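Local structure of Cry23AA1 (Bacillus thuringiensis, 4RHZ) at residues 33-38 with 166-171; 62-67 with 143-148; 231-236 with 244-249. The protein forms a binary complex with Cry37Aa1, and is probably the aerolysin-like, pore-forming component of a two-part Bacillus thuringiensis toxin. All coordinates share one frame; numbering follows the deposited sequence.

Contact 1 of 3, residues 33-38 with 166-171; sequences VFNESV and ECDMSG
F34 and D168 pair across two antiparallel strands, and the F34 ring lies against D168 CB. Backbone bonds come first. F34 and D168 form a hydrogen-bonded pair, with D168 N 2.8 Å from F34 O. S37 and E166 form a second such pair, with S37 N 3.0 Å from E166 O. Between them the register slips by one residue. N35 and E36 stand opposite C167; N35 makes the turn with left-handed backbone angles (phi 47°, psi 46°).

The aromatic contact is a CH-pi one. D168 CB lies over one face of the F34 ring, 3.8 Å from its centroid and displaced from the ring's centre. F34 CG sits in the fork of N and C (chi1 57°), which swings the ring over D168. S170 OG approaches the same ring obliquely.

The side-chain hydrogen bond runs from N35 ND2 to D168 OD2 (2.7 Å). It uses the anti side of the carboxylate, somewhat out of its plane. The other oxygen, D168 OD1, is hydrogen-bonded to H212, which also makes a hydrogen bond to E166 OE1.

Apolar packing lies on the other face. V33 CG1 meets C167 SG at 3.9 Å, and V33 CG2 meets M169 CG at 4.0 Å.

This is a beta bulge between strands 32-40 and 146-179, within the long sheet of an aerolysin-type fold.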
# COMPACT_ATOMS: atom_id res chain seq x y z
N VAL A 33 23.53 21.89 14.42
CA VAL A 33 22.42 20.95 14.21
C VAL A 33 22.98 19.51 14.17
O VAL A 33 23.96 19.23 13.53
CB VAL A 33 21.71 21.25 12.91
CG1 VAL A 33 20.49 20.26 12.70
CG2 VAL A 33 21.27 22.73 12.86
N PHE A 34 22.34 18.60 14.86
CA PHE A 34 22.84 17.22 14.86
C PHE A 34 21.72 16.24 15.28
O PHE A 34 20.56 16.68 15.59
CB PHE A 34 24.07 17.09 15.82
CG PHE A 34 23.77 17.52 17.24
CD1 PHE A 34 23.53 16.57 18.23
CD2 PHE A 34 23.69 18.89 17.59
CE1 PHE A 34 23.27 16.99 19.58
CE2 PHE A 34 23.42 19.31 18.91
CZ PHE A 34 23.19 18.36 19.90
N ASN A 35 22.09 14.94 15.31
CA ASN A 35 21.14 13.83 15.52
C ASN A 35 19.93 14.00 14.61
O ASN A 35 18.79 13.93 15.09
CB ASN A 35 20.62 13.79 16.97
CG ASN A 35 21.71 13.50 17.98
OD1 ASN A 35 22.77 12.98 17.62
ND2 ASN A 35 21.48 13.89 19.25
N GLU A 36 20.16 14.32 13.35
CA GLU A 36 19.07 14.33 12.36
C GLU A 36 18.52 12.90 12.24
O GLU A 36 19.28 11.91 12.24
CB GLU A 36 19.56 14.77 10.99
CG GLU A 36 19.99 16.22 10.92
CD GLU A 36 21.48 16.39 10.97
OE1 GLU A 36 22.16 15.74 11.80
OE2 GLU A 36 21.98 17.17 10.13
N SER A 37 17.21 12.80 12.13
CA SER A 37 16.58 11.52 12.16
C SER A 37 15.20 11.61 11.58
O SER A 37 14.35 12.30 12.13
CB SER A 37 16.50 11.05 13.60
OG SER A 37 15.80 9.82 13.69
N VAL A 38 14.99 10.93 10.45
CA VAL A 38 13.63 10.76 9.95
C VAL A 38 13.19 9.30 10.24
O VAL A 38 13.84 8.34 9.82
CB VAL A 38 13.57 11.06 8.44
CG1 VAL A 38 12.21 10.63 7.86
CG2 VAL A 38 13.90 12.56 8.16
N GLU A 166 13.06 15.09 12.70
CA GLU A 166 13.57 15.49 13.99
C GLU A 166 15.02 15.84 13.93
O GLU A 166 15.79 15.24 13.14
CB GLU A 166 13.40 14.36 15.00
CG GLU A 166 11.96 14.19 15.40
CD GLU A 166 11.82 13.13 16.47
OE1 GLU A 166 11.61 13.50 17.63
OE2 GLU A 166 11.99 11.94 16.18
N CYS A 167 15.41 16.79 14.78
CA CYS A 167 16.86 17.02 15.07
C CYS A 167 17.06 17.77 16.40
O CYS A 167 16.10 18.26 17.00
CB CYS A 167 17.58 17.75 13.95
SG CYS A 167 16.83 19.35 13.64
N ASP A 168 18.32 17.84 16.84
CA ASP A 168 18.75 18.64 18.00
C ASP A 168 19.54 19.84 17.53
O ASP A 168 20.17 19.83 16.48
CB ASP A 168 19.68 17.82 18.91
CG ASP A 168 18.94 16.70 19.65
OD1 ASP A 168 17.72 16.86 19.91
OD2 ASP A 168 19.60 15.69 19.98
N MET A 169 19.54 20.86 18.36
CA MET A 169 20.23 22.10 18.05
C MET A 169 20.82 22.59 19.37
O MET A 169 20.18 22.50 20.43
CB MET A 169 19.23 23.09 17.51
CG MET A 169 18.93 22.89 16.06
SD MET A 169 17.77 24.13 15.41
CE MET A 169 17.03 23.21 14.05
N SER A 170 22.05 23.08 19.30
CA SER A 170 22.68 23.74 20.44
C SER A 170 23.41 24.96 19.90
O SER A 170 23.71 25.03 18.68
CB SER A 170 23.68 22.83 21.14
OG SER A 170 24.68 22.54 20.20
N GLY A 171 23.69 25.91 20.81
CA GLY A 171 24.34 27.14 20.40
C GLY A 171 23.44 28.35 20.34
O GLY A 171 22.29 28.27 20.71
O HOH W 1 12.66 10.64 14.02

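Contact 2 of 3, residues 62-67 with 143-148; sequences TGSYPV and PPKTYV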
# COMPACT_ATOMS: atom_id res chain seq x y z
N THR A 62 -5.94 -31.13 -27.38
CA THR A 62 -7.02 -32.06 -27.73
C THR A 62 -6.49 -33.47 -28.09
O THR A 62 -7.28 -34.31 -28.50
CB THR A 62 -7.83 -31.57 -28.90
OG1 THR A 62 -6.95 -31.45 -30.02
CG2 THR A 62 -8.49 -30.19 -28.65
N GLY A 63 -5.19 -33.74 -27.94
CA GLY A 63 -4.62 -35.04 -28.34
C GLY A 63 -4.43 -36.01 -27.18
O GLY A 63 -4.74 -35.68 -26.00
N SER A 64 -3.90 -37.20 -27.49
CA SER A 64 -3.82 -38.27 -26.53
C SER A 64 -2.47 -38.33 -25.85
O SER A 64 -2.26 -39.18 -24.99
CB SER A 64 -4.20 -39.61 -27.18
OG SER A 64 -5.37 -39.42 -27.97
N TYR A 65 -1.57 -37.42 -26.18
CA TYR A 65 -0.29 -37.38 -25.49
C TYR A 65 -0.05 -36.04 -24.74
O TYR A 65 -0.53 -34.99 -25.17
CB TYR A 65 0.85 -37.66 -26.49
CG TYR A 65 0.57 -38.89 -27.35
CD1 TYR A 65 0.81 -40.20 -26.85
CD2 TYR A 65 0.01 -38.76 -28.63
CE1 TYR A 65 0.51 -41.36 -27.63
CE2 TYR A 65 -0.30 -39.90 -29.43
CZ TYR A 65 -0.04 -41.20 -28.92
OH TYR A 65 -0.33 -42.32 -29.71
N PRO A 66 0.73 -36.07 -23.65
CA PRO A 66 1.09 -34.81 -23.07
C PRO A 66 1.84 -33.89 -24.04
O PRO A 66 2.60 -34.39 -24.89
CB PRO A 66 1.99 -35.19 -21.87
CG PRO A 66 1.60 -36.57 -21.50
CD PRO A 66 1.16 -37.22 -22.81
N VAL A 67 1.64 -32.57 -23.90
CA VAL A 67 2.40 -31.57 -24.66
C VAL A 67 3.10 -30.62 -23.67
O VAL A 67 2.67 -30.46 -22.53
CB VAL A 67 1.49 -30.80 -25.65
CG1 VAL A 67 2.31 -29.90 -26.55
CG2 VAL A 67 0.69 -31.76 -26.51
N PRO A 143 -1.65 -32.30 -19.73
CA PRO A 143 -2.09 -33.65 -20.01
C PRO A 143 -3.02 -33.73 -21.21
O PRO A 143 -3.51 -32.73 -21.69
CB PRO A 143 -2.83 -34.09 -18.73
CG PRO A 143 -2.12 -33.29 -17.63
CD PRO A 143 -1.89 -31.92 -18.34
N PRO A 144 -3.21 -34.95 -21.71
CA PRO A 144 -3.98 -35.22 -22.92
C PRO A 144 -5.41 -34.86 -22.64
O PRO A 144 -5.84 -35.07 -21.53
CB PRO A 144 -3.88 -36.75 -23.10
CG PRO A 144 -2.74 -37.22 -22.19
CD PRO A 144 -2.62 -36.18 -21.09
N LYS A 145 -6.14 -34.39 -23.63
CA LYS A 145 -7.56 -34.07 -23.46
C LYS A 145 -7.77 -33.07 -22.28
O LYS A 145 -8.65 -33.23 -21.47
CB LYS A 145 -8.41 -35.37 -23.24
CG LYS A 145 -8.23 -36.46 -24.33
CD LYS A 145 -8.70 -36.01 -25.70
CE LYS A 145 -8.38 -37.07 -26.77
NZ LYS A 145 -8.85 -36.53 -28.10
N THR A 146 -6.93 -32.05 -22.17
CA THR A 146 -7.03 -31.11 -21.07
C THR A 146 -6.71 -29.74 -21.62
O THR A 146 -5.90 -29.59 -22.55
CB THR A 146 -6.03 -31.48 -19.96
OG1 THR A 146 -6.34 -32.80 -19.52
CG2 THR A 146 -6.11 -30.54 -18.78
N TYR A 147 -7.36 -28.73 -21.08
CA TYR A 147 -6.87 -27.40 -21.36
C TYR A 147 -6.33 -26.76 -20.09
O TYR A 147 -6.59 -27.20 -18.95
CB TYR A 147 -7.91 -26.59 -22.04
CG TYR A 147 -9.10 -26.21 -21.20
CD1 TYR A 147 -9.17 -24.94 -20.56
CD2 TYR A 147 -10.19 -27.08 -21.07
CE1 TYR A 147 -10.28 -24.55 -19.83
CE2 TYR A 147 -11.29 -26.73 -20.34
CZ TYR A 147 -11.33 -25.46 -19.71
OH TYR A 147 -12.45 -25.15 -19.01
N VAL A 148 -5.56 -25.72 -20.32
CA VAL A 148 -4.91 -25.00 -19.28
C VAL A 148 -5.32 -23.51 -19.48
O VAL A 148 -5.43 -23.00 -20.63
CB VAL A 148 -3.43 -25.36 -19.36
CG1 VAL A 148 -2.57 -24.27 -19.66
CG2 VAL A 148 -2.99 -26.20 -18.19
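K145 meets the 62-67 loop with both its side-chain amine and its backbone. K145 NZ donates to T62 O at 2.7 Å, coming in tilted from the carbonyl plane. K145 N makes a weak hydrogen bond to the next carbonyl, G63 O, at 3.0 Å. Two successive carbonyls of the loop thus turn to one residue. The lysine chain bends at chi2 (-64°), which lays its CD and CE along the loop and carries NZ back to T62.

P144 packs on the loop backbone, with P144 CB 3.2 Å from G63 O and P144 CG 3.5 Å from S64 O. Its apolar contact is P144 CG to P66 CD at 3.9 Å, where the two proline rings cross at a slant. The contact lies at the surface; none of its touching residues is buried.

N61, at the end of strand 50-61, positions the loop. Its OD1 accepts from G63 N, and its ND2 donates to Y65 O and weakly to P143 O. The N61 side chain thus ties two loop residues and, weakly, P143. K145 also packs against D238 and N239. Backbone bonds join K145 to L236 and T146 to N61.

K145 has left-handed backbone angles (phi 55°, psi 43°). N61 stands opposite both K145 and T146, which makes this a G1 beta bulge, here at the start of strand 146-179 beside the turn between strands 50-61 and 67-90.

Contact 3 of 3, residues 231-236 with 244-249; sequences VTEYPL and TPITYL
V231 and Y248 lie side by side, with V231 CB over one face of the Y248 ring, 3.9 Å from its centroid. Y248 chi1 is 56°, which folds the ring back over the neighbouring strand. V231 CG1 then reaches Y248 CZ at 3.6 Å. E233 comes to the same ring differently: E233 OE2 lies 3.7 Å from Y248 CE2, beside the ring's edge. The carboxylate and the ring stand nearly perpendicular (80°). E233 also runs alongside I246 CG2, and a water joins its OE1 to T244 O.

On the other face T232 OG1 and T247 OG1 are 2.7 Å apart and hydrogen-bonded, and either could donate.

Farther along, P245 CG packs on P235 CD at 3.7 Å, the two rings crossing at about a right angle. In the conformer given, Y234 CD1 is 3.4 Å from P245 CB, which meets the ring obliquely. Y234 OH is hydrogen-bonded to D35 of the Cry37Aa1 chain.

Backbone pairs V231-Y248 and E233-I246 close the hairpin, with E233 N 2.7 Å from I246 O. The chemistry divides by face: the V231-Y248 face carries ring packing and the E233 carboxylate. On the other, T247 OG1 also bonds to Y30 of the Cry37Aa1 chain, and T247 O accepts from Q72 of that chain.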
# COMPACT_ATOMS: atom_id res chain seq x y z
N VAL A 231 -2.04 -21.20 -12.79
CA VAL A 231 -2.38 -22.19 -13.84
C VAL A 231 -3.48 -23.11 -13.39
O VAL A 231 -3.35 -23.83 -12.37
CB VAL A 231 -1.16 -23.02 -14.27
CG1 VAL A 231 -1.57 -24.05 -15.41
CG2 VAL A 231 -0.03 -22.08 -14.82
N THR A 232 -4.56 -23.09 -14.17
CA THR A 232 -5.66 -24.05 -13.98
C THR A 232 -5.76 -25.11 -15.10
O THR A 232 -5.88 -24.77 -16.28
CB THR A 232 -7.04 -23.29 -13.86
OG1 THR A 232 -6.96 -22.38 -12.73
CG2 THR A 232 -8.11 -24.24 -13.56
N GLU A 233 -5.74 -26.40 -14.73
CA GLU A 233 -5.97 -27.47 -15.76
C GLU A 233 -7.36 -27.97 -15.58
O GLU A 233 -7.74 -28.26 -14.48
CB GLU A 233 -5.08 -28.70 -15.56
CG GLU A 233 -3.66 -28.45 -15.35
CD GLU A 233 -2.79 -29.76 -15.21
OE1 GLU A 233 -3.32 -30.93 -15.23
OE2 GLU A 233 -1.56 -29.58 -15.07
N TYR A 234 -8.09 -28.09 -16.67
CA TYR A 234 -9.40 -28.64 -16.62
C TYR A 234 -9.60 -29.63 -17.77
O TYR A 234 -9.09 -29.46 -18.88
CB TYR A 234 -10.46 -27.58 -16.68
CG TYR A 234 -11.72 -28.04 -16.00
CD1 TYR A 234 -11.87 -27.94 -14.61
CD2 TYR A 234 -12.78 -28.58 -16.75
CE1 TYR A 234 -13.04 -28.36 -13.97
CE2 TYR A 234 -13.95 -29.00 -16.12
CZ TYR A 234 -14.06 -28.89 -14.73
OH TYR A 234 -15.20 -29.29 -14.10
N PRO A 235 -10.30 -30.73 -17.49
CA PRO A 235 -10.58 -31.76 -18.55
C PRO A 235 -11.37 -31.22 -19.71
O PRO A 235 -12.30 -30.43 -19.53
CB PRO A 235 -11.46 -32.78 -17.81
CG PRO A 235 -11.41 -32.38 -16.29
CD PRO A 235 -10.32 -31.33 -16.14
N LEU A 236 -10.97 -31.58 -20.93
CA LEU A 236 -11.85 -31.36 -22.08
C LEU A 236 -13.01 -32.39 -22.15
O LEU A 236 -12.88 -33.52 -21.70
CB LEU A 236 -11.06 -31.34 -23.36
CG LEU A 236 -10.34 -30.01 -23.57
CD1 LEU A 236 -9.24 -30.20 -24.63
CD2 LEU A 236 -11.39 -28.87 -23.94
N THR A 244 -8.02 -34.71 -13.75
CA THR A 244 -8.42 -34.05 -12.51
C THR A 244 -8.07 -32.57 -12.53
O THR A 244 -6.93 -32.23 -12.58
CB THR A 244 -7.65 -34.61 -11.28
OG1 THR A 244 -7.57 -36.03 -11.33
CG2 THR A 244 -8.33 -34.23 -10.02
N PRO A 245 -9.09 -31.73 -12.46
CA PRO A 245 -8.97 -30.27 -12.42
C PRO A 245 -8.09 -29.85 -11.26
O PRO A 245 -8.13 -30.46 -10.20
CB PRO A 245 -10.41 -29.79 -12.22
CG PRO A 245 -11.28 -31.01 -12.62
CD PRO A 245 -10.47 -32.16 -12.16
N ILE A 246 -7.21 -28.89 -11.52
CA ILE A 246 -6.30 -28.43 -10.51
C ILE A 246 -5.86 -26.98 -10.82
O ILE A 246 -5.62 -26.64 -12.01
CB ILE A 246 -5.07 -29.38 -10.36
CG1 ILE A 246 -4.21 -28.97 -9.15
CG2 ILE A 246 -4.24 -29.49 -11.68
CD1 ILE A 246 -2.98 -29.87 -8.90
N THR A 247 -5.75 -26.15 -9.76
CA THR A 247 -5.09 -24.86 -9.90
C THR A 247 -3.78 -24.80 -9.11
O THR A 247 -3.78 -25.10 -7.93
CB THR A 247 -6.00 -23.73 -9.45
OG1 THR A 247 -7.17 -23.65 -10.30
CG2 THR A 247 -5.22 -22.35 -9.45
N TYR A 248 -2.67 -24.46 -9.76
CA TYR A 248 -1.40 -24.28 -9.00
C TYR A 248 -0.74 -22.94 -9.42
O TYR A 248 -1.09 -22.37 -10.45
CB TYR A 248 -0.40 -25.46 -9.21
CG TYR A 248 -0.08 -25.72 -10.68
CD1 TYR A 248 1.10 -25.24 -11.25
CD2 TYR A 248 -0.94 -26.47 -11.49
CE1 TYR A 248 1.39 -25.46 -12.60
CE2 TYR A 248 -0.65 -26.72 -12.86
CZ TYR A 248 0.51 -26.22 -13.40
OH TYR A 248 0.78 -26.42 -14.75
N LEU A 249 0.18 -22.42 -8.62
CA LEU A 249 0.74 -21.07 -8.87
C LEU A 249 2.21 -21.13 -9.01
O LEU A 249 2.88 -21.77 -8.21
CB LEU A 249 0.41 -20.15 -7.73
CG LEU A 249 -1.08 -20.01 -7.36
CD1 LEU A 249 -1.19 -19.34 -6.00
CD2 LEU A 249 -1.83 -19.29 -8.37
O HOH W 2 -6.33 -32.14 -15.23

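How the contacts relate
Contacts 2 and 3 are neighbours, with centres about 12 Å apart. Strand 146-179 runs beside strand 211-235 there. Y147 O is 2.9 Å from Y234 N, and K145 O is 2.9 Å from L236 N, both probable hydrogen bonds. P143 also packs on E233. Contact 1 lies on the opposite side of the chain's centre, about 68 Å from contact 2 and 59 Å from contact 3, centre to centre. Contacts 1 and 2 still share strand 146-179, and all three reach one sheet. None lies at the zinc site of H79, E130 and H132. Of the three, contact 3 alone touches Cry37Aa1.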